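Local coordinates for protein glucose-6-phosphate 1-dehydrogenase (Mycobacterium avium, PDB 4LGV) that probably catalyses the oxidation of glucose 6-phosphate to 6-phosphogluconolactone with a nicotinamide cofactor, the step that opens the pentose phosphate pathway, at residues A[65-78]-A[97-109]. Numbering follows the deposited sequence. Where two conformers were deposited one is given.
Sequences IGVASDDITLDQLL and FDRLAGRLSYLSG
Y106 reaches from its strand to a backbone oxygen, D70 O, and so ties the turn after strand 65-68 to the sheet edge. Y106 OH donates over 2.7 Å in the carbonyl plane, on a lone pair, and D70 O in turn lies in the plane of the tyrosine ring. In one of two modelled conformers S108 OG, also 2.7 Å from D70 O, approaches from above the D70 carbonyl plane, 61° out of it. In that conformer two hydroxyl donors grip a single acceptor from different directions.

The phenol gets there because CG stands anti to the backbone N (chi1 -178°), which lays the ring along the neighbouring strand. Y106 CE1 rests on A68 CB, while I72 CG1 meets Y106 CE2 at 3.6 Å, the two side chains crossing at about a right angle. L77 CD2 packs obliquely against Y106 CD1 at 3.7 Å, and L74 CD1 touches Y106 CB. Farther along, L78 CD2 lies 3.7 Å from A101 CB and also meets L104 CD2.

Behind this layer the strands pair in parallel, G66 N donating to S105 O (2.8 Å) and G66 O accepting from L107 N; A68 uses its N and O likewise toward L107 and G109. Helix 74-87 starts at a capping box in which T73 OG1 accepts from Q76 N and Q76 OE1 from T73 N. The carboxylate of D70 turns to T39 for a hydrogen bond.

The pair exemplifies a right-handed beta-alpha-beta crossover, here with the turn after its first strand held by a side chain of the second. As in a Rossmann-type domain, strand 104-108 is one of the two outermost strands of this chain's parallel sheet, next to 64-68, which itself pairs with 32-36. Helices 74-87 and 94-103 form the crossover, whereas helix 114-123 packs on the opposite face, against I65, V67 and L107.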
loop_
_atom_site.group_PDB
_atom_site.type_symbol
_atom_site.label_atom_id
_atom_site.label_comp_id
_atom_site.label_asym_id
_atom_site.label_seq_id
_atom_site.Cartn_x
_atom_site.Cartn_y
_atom_site.Cartn_z
ATOM N N ILE A 65 1.887 -30.300 -47.921
ATOM C CA ILE A 65 0.917 -31.151 -48.630
ATOM C C ILE A 65 -0.451 -30.512 -48.501
ATOM O O ILE A 65 -0.965 -30.388 -47.399
ATOM C CB ILE A 65 0.892 -32.556 -48.016
ATOM C CG1 ILE A 65 2.257 -33.194 -48.117
ATOM C CG2 ILE A 65 -0.151 -33.410 -48.697
ATOM C CD1 ILE A 65 2.346 -34.524 -47.431
ATOM N N GLY A 66 -1.028 -30.090 -49.621
ATOM C CA GLY A 66 -2.398 -29.617 -49.674
ATOM C C GLY A 66 -3.371 -30.761 -49.861
ATOM O O GLY A 66 -3.129 -31.658 -50.689
ATOM N N VAL A 67 -4.489 -30.716 -49.114
ATOM C CA VAL A 67 -5.552 -31.712 -49.223
ATOM C C VAL A 67 -6.926 -31.066 -49.407
ATOM O O VAL A 67 -7.250 -30.104 -48.739
ATOM C CB VAL A 67 -5.615 -32.597 -47.972
ATOM C CG1 VAL A 67 -6.674 -33.661 -48.128
ATOM C CG2 VAL A 67 -4.269 -33.262 -47.677
ATOM N N ALA A 68 -7.702 -31.585 -50.357
ATOM C CA ALA A 68 -9.051 -31.128 -50.604
ATOM C C ALA A 68 -9.838 -32.189 -51.410
ATOM O O ALA A 68 -9.247 -33.123 -51.950
ATOM C CB ALA A 68 -9.027 -29.791 -51.332
ATOM N N SER A 69 -11.140 -31.990 -51.549
ATOM C CA SER A 69 -11.955 -32.838 -52.402
ATOM C C SER A 69 -11.837 -32.542 -53.893
ATOM O O SER A 69 -12.095 -33.400 -54.706
ATOM C CB SER A 69 -13.434 -32.710 -52.010
ATOM O OG SER A 69 -13.910 -31.414 -52.306
ATOM N N ASP A 70 -11.412 -31.346 -54.274
ATOM C CA ASP A 70 -11.410 -31.020 -55.707
ATOM C C ASP A 70 -10.531 -31.987 -56.517
ATOM O O ASP A 70 -9.381 -32.252 -56.170
ATOM C CB ASP A 70 -10.945 -29.599 -55.943
ATOM C CG ASP A 70 -11.660 -28.613 -55.040
ATOM O OD1 ASP A 70 -11.607 -28.740 -53.795
ATOM O OD2 ASP A 70 -12.198 -27.653 -55.551
ATOM N N ASP A 71 -11.070 -32.457 -57.634
ATOM C CA ASP A 71 -10.320 -33.322 -58.527
ATOM C C ASP A 71 -9.576 -32.433 -59.504
ATOM O O ASP A 71 -10.020 -32.200 -60.630
ATOM C CB ASP A 71 -11.270 -34.290 -59.237
ATOM C CG ASP A 71 -10.556 -35.349 -60.056
ATOM O OD1 ASP A 71 -9.318 -35.468 -59.967
ATOM O OD2 ASP A 71 -11.273 -36.091 -60.802
ATOM N N ILE A 72 -8.427 -31.954 -59.073
ATOM C CA ILE A 72 -7.577 -31.101 -59.886
ATOM C C ILE A 72 -6.164 -31.599 -59.767
ATOM O O ILE A 72 -5.855 -32.412 -58.903
ATOM C CB ILE A 72 -7.630 -29.640 -59.429
ATOM C CG1 ILE A 72 -7.181 -29.517 -57.982
ATOM C CG2 ILE A 72 -9.045 -29.103 -59.616
ATOM C CD1 ILE A 72 -7.037 -28.095 -57.495
ATOM N N THR A 73 -5.306 -31.133 -60.649
ATOM C CA THR A 73 -3.889 -31.490 -60.613
ATOM C C THR A 73 -3.134 -30.475 -59.744
ATOM O O THR A 73 -3.639 -29.415 -59.404
ATOM C CB THR A 73 -3.290 -31.407 -62.019
ATOM O OG1 THR A 73 -3.363 -30.052 -62.462
ATOM C CG2 THR A 73 -4.054 -32.324 -63.031
ATOM N N LEU A 74 -1.891 -30.798 -59.439
ATOM C CA LEU A 74 -0.979 -29.875 -58.790
ATOM C C LEU A 74 -0.827 -28.552 -59.572
ATOM O O LEU A 74 -0.864 -27.484 -58.993
ATOM C CB LEU A 74 0.405 -30.550 -58.557
ATOM C CG LEU A 74 1.443 -29.620 -57.871
ATOM C CD1 LEU A 74 0.913 -29.058 -56.560
ATOM C CD2 LEU A 74 2.772 -30.360 -57.661
ATOM N N ASP A 75 -0.668 -28.628 -60.889
ATOM C CA ASP A 75 -0.582 -27.398 -61.695
ATOM C C ASP A 75 -1.788 -26.505 -61.538
ATOM O O ASP A 75 -1.671 -25.302 -61.443
ATOM C CB ASP A 75 -0.392 -27.732 -63.188
ATOM C CG ASP A 75 1.023 -28.256 -63.503
ATOM O OD1 ASP A 75 1.941 -28.107 -62.650
ATOM O OD2 ASP A 75 1.199 -28.831 -64.600
ATOM N N GLN A 76 -2.969 -27.101 -61.531
ATOM C CA GLN A 76 -4.189 -26.308 -61.337
ATOM C C GLN A 76 -4.229 -25.655 -59.952
ATOM O O GLN A 76 -4.633 -24.504 -59.789
ATOM C CB GLN A 76 -5.410 -27.164 -61.559
ATOM C CG GLN A 76 -5.651 -27.486 -63.021
ATOM C CD GLN A 76 -6.706 -28.588 -63.244
ATOM O OE1 GLN A 76 -6.710 -29.627 -62.574
ATOM N NE2 GLN A 76 -7.596 -28.353 -64.181
ATOM N N LEU A 77 -3.734 -26.374 -58.963
ATOM C CA LEU A 77 -3.610 -25.797 -57.647
ATOM C C LEU A 77 -2.648 -24.611 -57.620
ATOM O O LEU A 77 -2.924 -23.602 -57.005
ATOM C CB LEU A 77 -3.189 -26.862 -56.631
ATOM C CG LEU A 77 -3.026 -26.357 -55.209
ATOM C CD1 LEU A 77 -4.363 -25.917 -54.668
ATOM C CD2 LEU A 77 -2.406 -27.402 -54.324
ATOM N N LEU A 78 -1.525 -24.743 -58.296
ATOM C CA LEU A 78 -0.548 -23.662 -58.392
ATOM C C LEU A 78 -1.103 -22.414 -59.048
ATOM O O LEU A 78 -0.817 -21.292 -58.585
ATOM C CB LEU A 78 0.700 -24.119 -59.115
ATOM C CG LEU A 78 1.474 -25.202 -58.347
ATOM C CD1 LEU A 78 2.684 -25.613 -59.175
ATOM C CD2 LEU A 78 1.939 -24.761 -56.963
ATOM N N PHE A 97 7.683 -17.295 -55.665
ATOM C CA PHE A 97 6.549 -18.184 -55.875
ATOM C C PHE A 97 7.039 -19.564 -56.304
ATOM O O PHE A 97 6.542 -20.576 -55.820
ATOM C CB PHE A 97 5.553 -17.641 -56.901
ATOM C CG PHE A 97 4.403 -18.553 -57.145
ATOM C CD1 PHE A 97 3.328 -18.501 -56.316
ATOM C CD2 PHE A 97 4.448 -19.545 -58.141
ATOM C CE1 PHE A 97 2.266 -19.369 -56.459
ATOM C CE2 PHE A 97 3.383 -20.448 -58.295
ATOM C CZ PHE A 97 2.281 -20.334 -57.444
ATOM N N ASP A 98 8.057 -19.597 -57.159
ATOM C CA ASP A 98 8.601 -20.882 -57.619
ATOM C C ASP A 98 9.188 -21.703 -56.469
ATOM O O ASP A 98 9.056 -22.922 -56.469
ATOM C CB ASP A 98 9.626 -20.746 -58.778
ATOM C CG ASP A 98 8.975 -20.494 -60.141
ATOM O OD1 ASP A 98 7.736 -20.593 -60.262
ATOM O OD2 ASP A 98 9.729 -20.183 -61.119
ATOM N N ARG A 99 9.809 -21.044 -55.493
ATOM C CA ARG A 99 10.304 -21.774 -54.290
ATOM C C ARG A 99 9.141 -22.369 -53.527
ATOM O O ARG A 99 9.207 -23.489 -53.099
ATOM C CB ARG A 99 11.084 -20.888 -53.349
ATOM C CG ARG A 99 12.524 -20.617 -53.795
ATOM C CD ARG A 99 13.400 -20.280 -52.595
ATOM N NE ARG A 99 12.835 -19.212 -51.764
ATOM C CZ ARG A 99 13.012 -17.909 -51.956
ATOM N NH1 ARG A 99 13.709 -17.459 -52.981
ATOM N NH2 ARG A 99 12.492 -17.038 -51.082
ATOM N N LEU A 100 8.058 -21.624 -53.413
ATOM C CA LEU A 100 6.899 -22.126 -52.699
ATOM C C LEU A 100 6.319 -23.327 -53.460
ATOM O O LEU A 100 6.010 -24.338 -52.858
ATOM C CB LEU A 100 5.846 -21.027 -52.536
ATOM C CG LEU A 100 4.484 -21.427 -51.944
ATOM C CD1 LEU A 100 4.661 -22.096 -50.591
ATOM C CD2 LEU A 100 3.604 -20.185 -51.819
ATOM N N ALA A 101 6.141 -23.194 -54.765
ATOM C CA ALA A 101 5.601 -24.285 -55.585
ATOM C C ALA A 101 6.436 -25.535 -55.457
ATOM O O ALA A 101 5.907 -26.635 -55.358
ATOM C CB ALA A 101 5.532 -23.857 -57.025
ATOM N N GLY A 102 7.748 -25.359 -55.396
ATOM C CA GLY A 102 8.675 -26.475 -55.183
ATOM C C GLY A 102 8.467 -27.286 -53.924
ATOM O O GLY A 102 8.849 -28.461 -53.891
ATOM N N ARG A 103 7.868 -26.673 -52.891
ATOM C CA ARG A 103 7.578 -27.354 -51.624
ATOM C C ARG A 103 6.198 -28.022 -51.604
ATOM O O ARG A 103 5.912 -28.838 -50.725
ATOM C CB ARG A 103 7.555 -26.348 -50.487
ATOM C CG ARG A 103 8.839 -25.628 -50.300
ATOM C CD ARG A 103 8.779 -24.681 -49.089
ATOM N NE ARG A 103 9.854 -23.723 -49.220
ATOM C CZ ARG A 103 11.150 -23.991 -49.053
ATOM N NH1 ARG A 103 11.576 -25.205 -48.679
ATOM N NH2 ARG A 103 12.045 -23.001 -49.238
ATOM N N LEU A 104 5.342 -27.640 -52.541
ATOM C CA LEU A 104 3.930 -27.987 -52.477
ATOM C C LEU A 104 3.598 -29.268 -53.225
ATOM O O LEU A 104 4.067 -29.473 -54.318
ATOM C CB LEU A 104 3.132 -26.852 -53.070
ATOM C CG LEU A 104 1.650 -26.729 -52.711
ATOM C CD1 LEU A 104 1.392 -26.692 -51.211
ATOM C CD2 LEU A 104 1.128 -25.438 -53.347
ATOM N N SER A 105 2.822 -30.157 -52.595
ATOM C CA SER A 105 2.170 -31.268 -53.295
ATOM C C SER A 105 0.687 -31.217 -53.005
ATOM O O SER A 105 0.241 -30.488 -52.119
ATOM C CB SER A 105 2.786 -32.639 -52.914
ATOM O OG SER A 105 2.743 -32.846 -51.519
ATOM N N TYR A 106 -0.091 -32.004 -53.740
ATOM C CA TYR A 106 -1.544 -32.006 -53.615
ATOM C C TYR A 106 -2.111 -33.397 -53.609
ATOM O O TYR A 106 -1.696 -34.297 -54.369
ATOM C CB TYR A 106 -2.189 -31.237 -54.745
ATOM C CG TYR A 106 -3.719 -31.167 -54.656
ATOM C CD1 TYR A 106 -4.336 -30.489 -53.621
ATOM C CD2 TYR A 106 -4.534 -31.796 -55.601
ATOM C CE1 TYR A 106 -5.706 -30.411 -53.529
ATOM C CE2 TYR A 106 -5.925 -31.736 -55.508
ATOM C CZ TYR A 106 -6.518 -31.012 -54.476
ATOM O OH TYR A 106 -7.906 -30.961 -54.336
ATOM N N LEU A 107 -3.093 -33.572 -52.741
ATOM C CA LEU A 107 -3.763 -34.831 -52.577
ATOM C C LEU A 107 -5.268 -34.613 -52.501
ATOM O O LEU A 107 -5.753 -33.829 -51.671
ATOM C CB LEU A 107 -3.204 -35.440 -51.328
ATOM C CG LEU A 107 -3.473 -36.894 -51.054
ATOM C CD1 LEU A 107 -2.887 -37.759 -52.168
ATOM C CD2 LEU A 107 -2.846 -37.245 -49.721
ATOM N N SER A 108 -5.972 -35.262 -53.429
ATOM C CA SER A 108 -7.421 -35.162 -53.601
ATOM C C SER A 108 -8.165 -36.348 -52.993
ATOM O O SER A 108 -7.774 -37.498 -53.218
ATOM C CB SER A 108 -7.813 -35.162 -55.124
ATOM O OG SER A 108 -9.168 -34.809 -55.253
ATOM N N GLY A 109 -9.262 -36.074 -52.285
ATOM C CA GLY A 109 -10.109 -37.155 -51.829
ATOM C C GLY A 109 -11.149 -36.681 -50.858
ATOM O O GLY A 109 -11.253 -35.491 -50.599
#